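Local structure of beta-N-acetylhexosaminidase (Streptomyces plicatus, 1JAK) at residues Leu126-Pro131 with Ala184-Asn189; Arg26-Pro31 with Ala490-Tyr495; Glu98-Asp103 with Leu472-Ala477. The protein hydrolyses terminal beta-linked N-acetylhexosamine residues as a family 20 glycoside hydrolase, probably by substrate-assisted catalysis in its alpha/beta-barrel domain. All coordinates share one frame; numbering follows the deposited sequence.

Contact 1 (Leu126-Pro131 with Ala184-Asn189); sequences LRQLLP and ARYKYN
Arg-127 lays its guanidinium over one face of the Arg-185 guanidinium, with NH2 sitting 3.4 Å above the centre of that plane. The two flat groups are not quite parallel, 33° apart, and the side chains cross at about a right angle. NH1 of Arg-127 reaches further back along its neighbour and rests 3.6 Å from Arg-185 CG, so the overlap takes in aliphatic chain as well as charged head. A bend in the Arg-127 chain (chi3 -62°) contributes to this placement, whereas Arg-185 runs straight from CG to NE. Each head has a polar partner beyond the pair: NH1 of Arg-127 bonds Gln-124 OE1, and NH2 of Arg-185 makes a salt bridge with Glu-135.

Next along the helix, Gln-128 points NE2 at the same loop. Its amide meets the Tyr-186 ring at a steep tilt, 63° between planes, with Gln-128 NE2 3.9 Å from Tyr-186 CE1. The direct gap from Gln-128 NE2 to Arg-185 O is 3.8 Å, and a water fills it, accepting from NE2 at 3.0 Å and donating to the carbonyl at 2.7 Å. The other end of the amide, OE1, accepts from Ile-28 N; Tyr-186 OH is bonded to Trp-496.

The contact joins the end of helix 116-129 to the turn between helix 173-184 and barrel strand 190-194. Its chemistry implies a largely polar, water-mediated junction, in which Glu-135 would offset part of the positive charge of the overlapping arginines.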
# COMPACT_ATOMS: atom_id res chain seq x y z
N LEU A 126 -11.63 14.95 -3.31
CA LEU A 126 -11.97 15.96 -4.30
C LEU A 126 -11.80 15.47 -5.74
O LEU A 126 -12.65 15.73 -6.59
CB LEU A 126 -11.12 17.22 -4.09
CG LEU A 126 -11.32 18.36 -5.09
CD1 LEU A 126 -12.78 18.83 -5.07
CD2 LEU A 126 -10.39 19.51 -4.73
N ARG A 127 -10.72 14.74 -6.01
CA ARG A 127 -10.49 14.26 -7.36
C ARG A 127 -11.53 13.24 -7.81
O ARG A 127 -11.68 12.98 -9.00
CB ARG A 127 -9.06 13.69 -7.51
CG ARG A 127 -8.75 12.49 -6.64
CD ARG A 127 -7.25 12.24 -6.57
NE ARG A 127 -6.64 11.94 -7.87
CZ ARG A 127 -5.44 11.39 -8.02
NH1 ARG A 127 -4.71 11.09 -6.96
NH2 ARG A 127 -4.96 11.14 -9.24
N GLN A 128 -12.26 12.66 -6.85
CA GLN A 128 -13.30 11.70 -7.19
C GLN A 128 -14.65 12.41 -7.36
O GLN A 128 -15.54 11.90 -8.03
CB GLN A 128 -13.40 10.60 -6.12
CG GLN A 128 -12.30 9.55 -6.26
CD GLN A 128 -12.48 8.37 -5.32
OE1 GLN A 128 -13.60 7.88 -5.14
NE2 GLN A 128 -11.39 7.90 -4.72
N LEU A 129 -14.78 13.59 -6.76
CA LEU A 129 -16.01 14.36 -6.89
C LEU A 129 -16.02 15.03 -8.26
O LEU A 129 -17.08 15.24 -8.86
CB LEU A 129 -16.10 15.41 -5.77
CG LEU A 129 -16.24 14.83 -4.36
CD1 LEU A 129 -16.20 15.94 -3.33
CD2 LEU A 129 -17.54 14.04 -4.26
N LEU A 130 -14.83 15.36 -8.76
CA LEU A 130 -14.71 15.96 -10.09
C LEU A 130 -14.99 14.86 -11.11
O LEU A 130 -14.92 13.67 -10.77
CB LEU A 130 -13.30 16.53 -10.28
CG LEU A 130 -13.02 17.82 -9.50
CD1 LEU A 130 -11.53 18.12 -9.50
CD2 LEU A 130 -13.80 18.96 -10.14
N PRO A 131 -15.33 15.23 -12.35
CA PRO A 131 -15.63 14.27 -13.43
C PRO A 131 -14.42 13.50 -13.95
O PRO A 131 -13.28 13.94 -13.79
CB PRO A 131 -16.27 15.15 -14.50
CG PRO A 131 -15.51 16.43 -14.34
CD PRO A 131 -15.48 16.62 -12.84
N ALA A 184 -2.09 6.03 -3.69
CA ALA A 184 -2.38 7.30 -3.02
C ALA A 184 -3.83 7.72 -3.22
O ALA A 184 -4.41 8.41 -2.39
CB ALA A 184 -1.44 8.38 -3.54
N ARG A 185 -4.43 7.30 -4.34
CA ARG A 185 -5.81 7.65 -4.65
C ARG A 185 -6.80 7.21 -3.59
O ARG A 185 -7.85 7.83 -3.42
CB ARG A 185 -6.24 7.00 -5.97
CG ARG A 185 -5.61 7.57 -7.23
CD ARG A 185 -5.92 6.67 -8.42
NE ARG A 185 -5.37 7.21 -9.66
CZ ARG A 185 -6.01 8.07 -10.46
NH1 ARG A 185 -7.23 8.48 -10.15
NH2 ARG A 185 -5.41 8.53 -11.55
N TYR A 186 -6.48 6.13 -2.89
CA TYR A 186 -7.41 5.57 -1.92
C TYR A 186 -7.06 5.71 -0.44
O TYR A 186 -7.54 4.95 0.40
CB TYR A 186 -7.66 4.11 -2.31
CG TYR A 186 -8.01 4.01 -3.77
CD1 TYR A 186 -9.21 4.55 -4.26
CD2 TYR A 186 -7.10 3.50 -4.70
CE1 TYR A 186 -9.48 4.60 -5.63
CE2 TYR A 186 -7.36 3.54 -6.07
CZ TYR A 186 -8.55 4.10 -6.53
OH TYR A 186 -8.80 4.18 -7.88
N LYS A 187 -6.22 6.69 -0.14
CA LYS A 187 -5.84 7.00 1.23
C LYS A 187 -5.02 5.96 1.98
O LYS A 187 -5.03 5.93 3.21
CB LYS A 187 -7.10 7.38 2.03
CG LYS A 187 -7.90 8.53 1.40
CD LYS A 187 -9.06 8.97 2.30
CE LYS A 187 -9.85 10.14 1.70
NZ LYS A 187 -10.72 9.73 0.55
N TYR A 188 -4.30 5.11 1.25
CA TYR A 188 -3.42 4.14 1.90
C TYR A 188 -2.37 5.04 2.55
O TYR A 188 -2.09 6.12 2.03
CB TYR A 188 -2.73 3.26 0.86
CG TYR A 188 -3.55 2.08 0.40
CD1 TYR A 188 -3.61 0.91 1.16
CD2 TYR A 188 -4.25 2.12 -0.81
CE1 TYR A 188 -4.35 -0.19 0.72
CE2 TYR A 188 -4.99 1.03 -1.25
CZ TYR A 188 -5.04 -0.13 -0.48
OH TYR A 188 -5.75 -1.22 -0.92
N ASN A 189 -1.79 4.62 3.67
CA ASN A 189 -0.78 5.45 4.32
C ASN A 189 0.56 4.75 4.55
O ASN A 189 1.48 5.33 5.13
CB ASN A 189 -1.32 6.05 5.63
CG ASN A 189 -1.62 5.00 6.68
OD1 ASN A 189 -1.44 3.80 6.47
ND2 ASN A 189 -2.08 5.46 7.84
O HOH W 1 -8.92 9.55 -5.25

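Contact 2 (Arg26-Pro31 with Ala490-Tyr495); sequences RVIPAP and AAQAPY
Arg-26 runs the aliphatic part of its chain past the methyl of Ala-491, with CD 3.7 Å and CG 3.9 Å from CB. CG stands opposite the backbone N (chi1 -166°), which brings CG and CD alongside the Ala-491 methyl. The second touch is Ile-28 on Gln-492: the CD1 methyl lies 4.0 Å from NE2 and 4.1 Å from CG, resting on the outer side of a glutamine chain that folds at chi2 (-56°).

A water lies between Gln-492 NE2 and Arg-26 O. It accepts from Gln-492 NE2 at 2.7 Å and faces Arg-26 O, though that second leg is short enough to be treated as doubtful. NE2 also donates to Arg-488 O, one turn back in helix 482-490, which helps fix the rotation of the amide.

Further out, the loop 26-31 is held by two further bonds. Arg-488 NH1 bonds Val-27 O, while Gln-128 OE1 of helix 116-129 takes the N-H of Ile-28. The Ile-28 side chain also touches Tyr-485 and Leu-489 of helix 482-490, and a cis peptide then leads into Pro-29. On the other segment, Ala-493 N returns to Ala-490 O at 3.3 Å.

That bond belongs to a type I turn joining two consecutive helices, 482-490 and 493-499, near the C terminus, packed against the lead-in to the N-terminal domain's sheet.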
# COMPACT_ATOMS: atom_id res chain seq x y z
N ARG A 26 -20.47 9.40 -3.56
CA ARG A 26 -19.91 8.42 -4.48
C ARG A 26 -18.39 8.46 -4.57
O ARG A 26 -17.82 8.82 -5.60
CB ARG A 26 -20.53 8.61 -5.87
CG ARG A 26 -20.27 7.46 -6.84
CD ARG A 26 -21.37 7.40 -7.89
NE ARG A 26 -22.67 7.13 -7.29
CZ ARG A 26 -23.82 7.10 -7.96
NH1 ARG A 26 -23.83 7.32 -9.27
NH2 ARG A 26 -24.95 6.84 -7.32
N VAL A 27 -17.74 8.08 -3.47
CA VAL A 27 -16.28 8.05 -3.42
C VAL A 27 -15.81 6.82 -2.65
O VAL A 27 -16.55 6.25 -1.84
CB VAL A 27 -15.71 9.31 -2.73
CG1 VAL A 27 -16.33 10.57 -3.33
CG2 VAL A 27 -15.96 9.25 -1.26
N ILE A 28 -14.57 6.42 -2.90
CA ILE A 28 -13.98 5.27 -2.22
C ILE A 28 -12.63 5.71 -1.66
O ILE A 28 -11.82 6.27 -2.39
CB ILE A 28 -13.73 4.09 -3.19
CG1 ILE A 28 -15.06 3.62 -3.80
CG2 ILE A 28 -13.06 2.93 -2.44
CD1 ILE A 28 -14.89 2.59 -4.91
N PRO A 29 -12.38 5.48 -0.36
CA PRO A 29 -13.25 4.84 0.63
C PRO A 29 -14.50 5.65 0.95
O PRO A 29 -14.52 6.87 0.80
CB PRO A 29 -12.35 4.73 1.87
CG PRO A 29 -10.97 4.67 1.29
CD PRO A 29 -11.03 5.69 0.19
N ALA A 30 -15.55 4.97 1.41
CA ALA A 30 -16.78 5.66 1.78
C ALA A 30 -16.41 6.62 2.92
O ALA A 30 -15.75 6.22 3.88
CB ALA A 30 -17.81 4.65 2.26
N PRO A 31 -16.80 7.90 2.83
CA PRO A 31 -16.46 8.82 3.91
C PRO A 31 -17.28 8.53 5.16
O PRO A 31 -18.40 8.01 5.07
CB PRO A 31 -16.79 10.20 3.31
CG PRO A 31 -16.66 9.98 1.84
CD PRO A 31 -17.31 8.63 1.65
N ALA A 490 -18.26 0.72 -9.46
CA ALA A 490 -18.63 0.77 -10.87
C ALA A 490 -18.37 2.15 -11.45
O ALA A 490 -17.99 2.29 -12.61
CB ALA A 490 -20.10 0.41 -11.04
N ALA A 491 -18.59 3.17 -10.63
CA ALA A 491 -18.41 4.56 -11.04
C ALA A 491 -16.97 4.92 -11.39
O ALA A 491 -16.73 5.93 -12.05
CB ALA A 491 -18.93 5.49 -9.95
N GLN A 492 -16.02 4.10 -10.95
CA GLN A 492 -14.61 4.38 -11.23
C GLN A 492 -14.20 4.08 -12.67
O GLN A 492 -13.21 4.63 -13.15
CB GLN A 492 -13.72 3.56 -10.29
CG GLN A 492 -14.03 3.69 -8.80
CD GLN A 492 -14.02 5.12 -8.31
OE1 GLN A 492 -13.08 5.87 -8.57
NE2 GLN A 492 -15.06 5.51 -7.59
N ALA A 493 -14.96 3.23 -13.35
CA ALA A 493 -14.64 2.84 -14.73
C ALA A 493 -14.20 3.97 -15.66
O ALA A 493 -13.11 3.91 -16.24
CB ALA A 493 -15.82 2.09 -15.34
N PRO A 494 -15.03 5.01 -15.82
CA PRO A 494 -14.63 6.11 -16.71
C PRO A 494 -13.36 6.83 -16.28
O PRO A 494 -12.62 7.35 -17.12
CB PRO A 494 -15.86 7.01 -16.72
CG PRO A 494 -16.47 6.77 -15.38
CD PRO A 494 -16.35 5.28 -15.22
N TYR A 495 -13.10 6.88 -14.97
CA TYR A 495 -11.90 7.53 -14.46
C TYR A 495 -10.67 6.70 -14.84
O TYR A 495 -9.67 7.24 -15.31
CB TYR A 495 -11.96 7.67 -12.94
CG TYR A 495 -13.03 8.64 -12.45
CD1 TYR A 495 -14.37 8.27 -12.42
CD2 TYR A 495 -12.68 9.92 -12.03
CE1 TYR A 495 -15.35 9.15 -11.99
CE2 TYR A 495 -13.66 10.82 -11.59
CZ TYR A 495 -14.99 10.43 -11.58
OH TYR A 495 -15.96 11.31 -11.16
O HOH W 2 -15.71 7.93 -6.53

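Contact 3 (Glu98-Asp103 with Leu472-Ala477); sequences EGYRLD and LGWSPA
Trp-474 meets Glu-98 and Tyr-100 where the mixed sheet of the N-terminal domain abuts the (beta/alpha)8 catalytic barrel. The tryptophan is the last helical residue of 465-474, which comes after the final barrel strand 440-447; Glu-98 lies just ahead of strand 100-105 and Tyr-100 opens it.

The apolar part is Tyr-100 CE1 on Trp-474 CZ2 at 4.2 Å, an oblique meeting of the two rings.

Hydrogen bonds to third parties pin the aromatic groups. Trp-474 NE1 donates to Asp-153 of strand 145-153, and Tyr-100 OH pairs with Thr-125 OG1.

Charged groups come next. Lys-187 adds a cation-pi contact with the indole. The Glu-98 carboxylate forms a salt bridge with Arg-160 and also accepts from Asn-189.

The polar part of the contact itself is a carbonyl against a ring edge, where the slightly positive C-H rim suits an oxygen. The carbonyl oxygen of Glu-98 also accepts from His-121 ND1, and the His-121 ring packs edge-to-face with the indole, so one histidine touches both partners. The chi1 of 179° swings the Trp-474 indole clear of its own backbone nitrogen and directs the six-membered ring at the strand. Glu-98 O lies in the indole plane, 3.5 Å from Trp-474 CH2 and 4.2 Å from Trp-474 CZ3.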
# COMPACT_ATOMS: atom_id res chain seq x y z
N GLU A 98 -5.13 12.30 10.36
CA GLU A 98 -5.40 12.00 8.95
C GLU A 98 -6.75 12.41 8.40
O GLU A 98 -6.99 12.27 7.20
CB GLU A 98 -5.23 10.50 8.72
CG GLU A 98 -3.84 9.99 8.96
CD GLU A 98 -3.70 8.54 8.55
OE1 GLU A 98 -4.19 7.66 9.29
OE2 GLU A 98 -3.11 8.29 7.48
N GLY A 99 -7.64 12.90 9.26
CA GLY A 99 -8.96 13.29 8.82
C GLY A 99 -9.06 14.69 8.25
O GLY A 99 -8.09 15.44 8.23
N TYR A 100 -10.26 15.04 7.78
CA TYR A 100 -10.50 16.35 7.19
C TYR A 100 -12.00 16.60 7.04
O TYR A 100 -12.82 15.71 7.22
CB TYR A 100 -9.90 16.42 5.78
CG TYR A 100 -10.57 15.44 4.84
CD1 TYR A 100 -10.21 14.10 4.82
CD2 TYR A 100 -11.66 15.84 4.05
CE1 TYR A 100 -10.90 13.17 4.06
CE2 TYR A 100 -12.36 14.91 3.28
CZ TYR A 100 -11.98 13.58 3.29
OH TYR A 100 -12.69 12.65 2.57
N ARG A 101 -12.33 17.84 6.71
CA ARG A 101 -13.71 18.22 6.44
C ARG A 101 -13.63 18.86 5.06
O ARG A 101 -12.66 19.56 4.76
CB ARG A 101 -14.25 19.25 7.44
CG ARG A 101 -15.69 19.64 7.12
CD ARG A 101 -16.35 20.54 8.17
NE ARG A 101 -15.90 21.93 8.10
CZ ARG A 101 -14.95 22.45 8.86
NH1 ARG A 101 -14.32 21.71 9.76
NH2 ARG A 101 -14.62 23.73 8.73
N LEU A 102 -14.62 18.58 4.21
CA LEU A 102 -14.65 19.16 2.88
C LEU A 102 -16.00 19.83 2.68
O LEU A 102 -17.04 19.17 2.71
CB LEU A 102 -14.42 18.09 1.80
CG LEU A 102 -14.32 18.57 0.35
CD1 LEU A 102 -13.60 17.52 -0.49
CD2 LEU A 102 -15.70 18.86 -0.22
N ASP A 103 -15.98 21.14 2.49
CA ASP A 103 -17.20 21.91 2.27
C ASP A 103 -17.22 22.35 0.82
O ASP A 103 -16.21 22.83 0.30
CB ASP A 103 -17.24 23.13 3.20
CG ASP A 103 -17.24 22.75 4.67
OD1 ASP A 103 -18.14 22.00 5.09
OD2 ASP A 103 -16.34 23.20 5.40
N LEU A 472 -11.78 -0.95 3.51
CA LEU A 472 -11.81 -1.74 4.73
C LEU A 472 -10.92 -1.10 5.79
O LEU A 472 -11.23 -1.12 6.98
CB LEU A 472 -11.35 -3.17 4.46
CG LEU A 472 -12.24 -4.00 3.54
CD1 LEU A 472 -11.65 -5.40 3.39
CD2 LEU A 472 -13.65 -4.09 4.13
N GLY A 473 -9.82 -0.49 5.35
CA GLY A 473 -8.92 0.13 6.30
C GLY A 473 -9.39 1.50 6.77
O GLY A 473 -9.13 1.90 7.90
N TRP A 474 -10.10 2.22 5.90
CA TRP A 474 -10.53 3.58 6.22
C TRP A 474 -11.97 3.81 6.71
O TRP A 474 -12.18 4.48 7.73
CB TRP A 474 -10.28 4.47 4.99
CG TRP A 474 -10.72 5.90 5.17
CD1 TRP A 474 -12.01 6.38 5.20
CD2 TRP A 474 -9.87 7.03 5.41
NE1 TRP A 474 -12.01 7.73 5.45
CE2 TRP A 474 -10.72 8.15 5.59
CE3 TRP A 474 -8.49 7.20 5.50
CZ2 TRP A 474 -10.21 9.43 5.85
CZ3 TRP A 474 -7.98 8.48 5.76
CH2 TRP A 474 -8.85 9.58 5.94
N SER A 475 -12.94 3.28 5.98
CA SER A 475 -14.35 3.49 6.29
C SER A 475 -14.93 2.86 7.54
O SER A 475 -14.45 1.83 8.02
CB SER A 475 -15.19 3.07 5.08
OG SER A 475 -14.76 3.75 3.91
N PRO A 476 -15.99 3.48 8.10
CA PRO A 476 -16.64 2.96 9.30
C PRO A 476 -17.34 1.65 8.95
O PRO A 476 -17.82 1.48 7.84
CB PRO A 476 -17.64 4.06 9.66
CG PRO A 476 -17.02 5.30 9.08
CD PRO A 476 -16.52 4.81 7.75
N ALA A 477 -17.40 0.73 9.90
CA ALA A 477 -18.05 -0.55 9.66
C ALA A 477 -19.49 -0.33 9.20
O ALA A 477 -20.00 -1.07 8.35
CB ALA A 477 -18.03 -1.40 10.93

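From the N terminus, 26-31 comes first and finds its partner only near the C terminus, so contact 2 closes the longest loop, around almost the whole chain. Within it, contact 3 opens at 98-103 and closes at 472-477. Contact 1 is innermost, running from 126-131 to 184-189; the three loops nest and none cross. All lie on one side of the molecule, joining the N-terminal domain to the barrel and its trailing helices. They also touch directly: Leu-130 O pairs with Tyr-495 OH between contacts 1 and 2, Lys-187 CD packs on Trp-474 between 1 and 3, and Ala-30 O meets Ser-475 OG between 2 and 3.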